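Local coordinates for VP4 protein (Tellina virus 1, PDB 3P06) that is a serine protease of the S50 family, the VP4 portion of a birnavirus polyprotein, which it probably cleaves into its final products, at residues 36-44 with 91-99. Sequence-based numbering, arbitrary orientation.
Sequences EHIKNPKNT and VPDNQPQLA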
loop_
_atom_site.group_PDB
_atom_site.type_symbol
_atom_site.label_atom_id
_atom_site.label_comp_id
_atom_site.label_asym_id
_atom_site.label_seq_id
_atom_site.Cartn_x
_atom_site.Cartn_y
_atom_site.Cartn_z
ATOM N N GLU A 36 9.590 13.920 -0.535
ATOM C CA GLU A 36 11.018 14.114 -0.651
ATOM C C GLU A 36 11.766 12.753 -0.631
ATOM O O GLU A 36 12.936 12.689 -0.948
ATOM C CB GLU A 36 11.513 15.063 0.452
ATOM C CG GLU A 36 11.527 14.386 1.869
ATOM C CD GLU A 36 10.126 14.452 2.653
ATOM O OE1 GLU A 36 9.052 14.918 2.078
ATOM O OE2 GLU A 36 10.140 14.022 3.874
ATOM N N HIS A 37 11.096 11.666 -0.263
ATOM C CA HIS A 37 11.726 10.348 -0.284
ATOM C C HIS A 37 11.428 9.542 -1.561
ATOM O O HIS A 37 11.945 8.423 -1.757
ATOM C CB HIS A 37 11.335 9.579 0.975
ATOM C CG HIS A 37 11.781 10.281 2.221
ATOM N ND1 HIS A 37 13.116 10.412 2.548
ATOM C CD2 HIS A 37 11.091 11.000 3.144
ATOM C CE1 HIS A 37 13.232 11.106 3.672
ATOM N NE2 HIS A 37 12.016 11.466 4.062
ATOM N N ILE A 38 10.660 10.139 -2.471
ATOM C CA ILE A 38 10.400 9.490 -3.771
ATOM C C ILE A 38 11.671 9.568 -4.608
ATOM O O ILE A 38 12.177 10.644 -4.875
ATOM C CB ILE A 38 9.213 10.122 -4.499
ATOM C CG1 ILE A 38 7.956 9.989 -3.636
ATOM C CG2 ILE A 38 9.092 9.534 -5.962
ATOM C CD1 ILE A 38 6.822 10.977 -4.048
ATOM N N LYS A 39 12.246 8.435 -4.992
ATOM C CA LYS A 39 13.484 8.501 -5.817
ATOM C C LYS A 39 13.315 7.887 -7.228
ATOM O O LYS A 39 14.292 7.680 -7.935
ATOM C CB LYS A 39 14.676 7.904 -5.074
ATOM C CG LYS A 39 15.071 8.724 -3.798
ATOM C CD LYS A 39 16.535 8.540 -3.398
ATOM C CE LYS A 39 16.767 9.094 -2.022
ATOM N NZ LYS A 39 16.661 10.564 -2.116
ATOM N N ASN A 40 12.074 7.633 -7.659
ATOM C CA ASN A 40 11.849 7.213 -9.038
ATOM C C ASN A 40 11.175 8.423 -9.732
ATOM O O ASN A 40 10.093 8.831 -9.318
ATOM C CB ASN A 40 11.028 5.920 -9.140
ATOM C CG ASN A 40 10.870 5.441 -10.606
ATOM O OD1 ASN A 40 10.825 6.243 -11.534
ATOM N ND2 ASN A 40 10.856 4.153 -10.804
ATOM N N PRO A 41 11.858 9.029 -10.728
ATOM C CA PRO A 41 11.312 10.211 -11.394
ATOM C C PRO A 41 10.009 9.896 -12.229
ATOM O O PRO A 41 9.353 10.815 -12.720
ATOM C CB PRO A 41 12.457 10.676 -12.332
ATOM C CG PRO A 41 13.260 9.417 -12.627
ATOM C CD PRO A 41 13.145 8.574 -11.324
ATOM N N LYS A 42 9.622 8.635 -12.380
ATOM C CA LYS A 42 8.316 8.359 -12.971
ATOM C C LYS A 42 7.191 8.495 -11.920
ATOM O O LYS A 42 6.048 8.613 -12.279
ATOM C CB LYS A 42 8.299 6.925 -13.576
ATOM C CG LYS A 42 9.042 6.885 -14.952
ATOM C CD LYS A 42 9.404 5.489 -15.402
ATOM C CE LYS A 42 10.490 5.571 -16.474
ATOM N NZ LYS A 42 10.419 6.925 -17.129
ATOM N N ASN A 43 7.497 8.346 -10.632
ATOM C CA ASN A 43 6.424 8.362 -9.595
ATOM C C ASN A 43 6.194 9.766 -9.078
ATOM O O ASN A 43 6.111 9.998 -7.876
ATOM C CB ASN A 43 6.784 7.444 -8.375
ATOM C CG ASN A 43 6.748 5.974 -8.724
ATOM O OD1 ASN A 43 6.088 5.564 -9.705
ATOM N ND2 ASN A 43 7.486 5.185 -7.978
ATOM N N THR A 44 6.110 10.696 -9.993
ATOM C CA THR A 44 6.127 12.119 -9.670
ATOM C C THR A 44 4.746 12.732 -10.061
ATOM O O THR A 44 4.670 13.895 -10.431
ATOM C CB THR A 44 7.268 12.773 -10.473
ATOM O OG1 THR A 44 7.175 12.234 -11.790
ATOM C CG2 THR A 44 8.711 12.378 -9.873
ATOM N N VAL A 91 12.815 2.541 3.420
ATOM C CA VAL A 91 12.460 2.897 2.052
ATOM C C VAL A 91 13.774 2.766 1.253
ATOM O O VAL A 91 14.776 3.425 1.558
ATOM C CB VAL A 91 11.908 4.358 2.005
ATOM C CG1 VAL A 91 11.558 4.829 0.545
ATOM C CG2 VAL A 91 10.610 4.480 2.885
ATOM N N PRO A 92 13.763 1.924 0.231
ATOM C CA PRO A 92 15.016 1.710 -0.539
ATOM C C PRO A 92 15.213 2.908 -1.479
ATOM O O PRO A 92 14.231 3.591 -1.838
ATOM C CB PRO A 92 14.740 0.426 -1.331
ATOM C CG PRO A 92 13.131 0.521 -1.561
ATOM C CD PRO A 92 12.618 1.089 -0.227
ATOM N N ASP A 93 16.465 3.171 -1.837
ATOM C CA ASP A 93 16.775 4.237 -2.774
ATOM C C ASP A 93 16.421 3.758 -4.208
ATOM O O ASP A 93 16.083 4.551 -5.046
ATOM C CB ASP A 93 18.249 4.548 -2.708
ATOM C CG ASP A 93 18.595 5.512 -1.582
ATOM O OD1 ASP A 93 17.685 6.038 -0.872
ATOM O OD2 ASP A 93 19.823 5.748 -1.426
ATOM N N ASN A 94 16.491 2.449 -4.445
ATOM C CA ASN A 94 16.090 1.900 -5.708
ATOM C C ASN A 94 14.617 1.581 -5.701
ATOM O O ASN A 94 14.177 0.637 -5.067
ATOM C CB ASN A 94 16.987 0.725 -6.133
ATOM C CG ASN A 94 18.297 1.228 -6.800
ATOM O OD1 ASN A 94 18.525 0.999 -7.987
ATOM N ND2 ASN A 94 19.113 1.977 -6.049
ATOM N N GLN A 95 13.864 2.406 -6.429
ATOM C CA GLN A 95 12.409 2.381 -6.300
ATOM C C GLN A 95 11.734 2.058 -7.656
ATOM O O GLN A 95 12.045 2.650 -8.666
ATOM C CB GLN A 95 11.945 3.718 -5.821
ATOM C CG GLN A 95 12.493 4.038 -4.456
ATOM C CD GLN A 95 11.948 5.336 -3.867
ATOM O OE1 GLN A 95 11.054 5.993 -4.453
ATOM N NE2 GLN A 95 12.512 5.743 -2.723
ATOM N N PRO A 96 10.833 1.099 -7.654
ATOM C CA PRO A 96 10.111 0.807 -8.910
ATOM C C PRO A 96 8.937 1.789 -9.151
ATOM O O PRO A 96 8.361 2.410 -8.237
ATOM C CB PRO A 96 9.570 -0.588 -8.670
ATOM C CG PRO A 96 9.271 -0.607 -7.176
ATOM C CD PRO A 96 10.421 0.213 -6.534
ATOM N N GLN A 97 8.568 1.911 -10.409
ATOM C CA GLN A 97 7.408 2.729 -10.806
ATOM C C GLN A 97 6.161 2.064 -10.256
ATOM O O GLN A 97 6.027 0.812 -10.296
ATOM C CB GLN A 97 7.368 2.868 -12.327
ATOM C CG GLN A 97 6.158 3.683 -12.797
ATOM C CD GLN A 97 6.046 3.829 -14.330
ATOM O OE1 GLN A 97 6.891 3.381 -15.067
ATOM N NE2 GLN A 97 5.005 4.489 -14.772
ATOM N N LEU A 98 5.284 2.863 -9.650
ATOM C CA LEU A 98 4.064 2.339 -9.117
ATOM C C LEU A 98 2.956 2.417 -10.159
ATOM O O LEU A 98 2.754 3.462 -10.761
ATOM C CB LEU A 98 3.620 3.197 -7.926
ATOM C CG LEU A 98 2.300 2.771 -7.299
ATOM C CD1 LEU A 98 2.445 1.376 -6.499
ATOM C CD2 LEU A 98 1.881 3.860 -6.369
ATOM N N ALA A 99 2.236 1.329 -10.355
ATOM C CA ALA A 99 1.207 1.229 -11.402
ATOM C C ALA A 99 -0.078 0.692 -10.839
ATOM O O ALA A 99 -0.050 -0.062 -9.880
ATOM C CB ALA A 99 1.703 0.311 -12.570
HETATM O O HOH W 1 14.865 4.514 -8.050
HETATM O O HOH W 2 8.660 6.234 -5.493
#
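Every direct hydrogen bond between 36-44 and 91-99 uses the primary amide of Gln-95, Asn-40 or Asn-43; no backbone group of one loop bonds to backbone of the other. In this S50 protease the pairing fastens the loop between strands 21-31 and 45-48 to the linker that carries the chain from strand 88-92 of the four-stranded sheet to strand 98-99 of the seven-stranded one. A primary amide suits such irregular chains because it can donate and accept, as a peptide does. Buried Gln-95, extended beyond CG, sends NE2 to His-37 O (2.9 Å), nearly along that carbonyl and in the plane of the Gln-95 amide, while a second bond from NE2 to Pro-92 O fixes the amide's rotation. Its OE1 accepts Lys-39 N at 2.8 Å, the donor lying well above the carbonyl plane.

Asn-40 has CG anti to the backbone N (chi1 -177°), and this turns ND2 onto Gln-95 O. Its OD1 accepts Lys-42 N in an Asx turn, at the start of the type I beta turn from Asn-40 to Asn-43. At the end of that turn the amide of Asn-43 grips the backbone on both sides of Gln-97: ND2 donates to Pro-96 O (2.9 Å) and OD1 accepts from Leu-98 N (2.8 Å).

At the solvent-facing margin the aliphatic part of Lys-39 runs alongside Asp-93, CE lying 3.4 Å from OD1, and Lys-42 CD leans on the amide of Gln-97, whose NE2 bonds to Ser-59. A water joins two of the amides, accepting from Asn-43 ND2 at 2.9 Å and donating to Gln-95 OE1 at 2.6 Å.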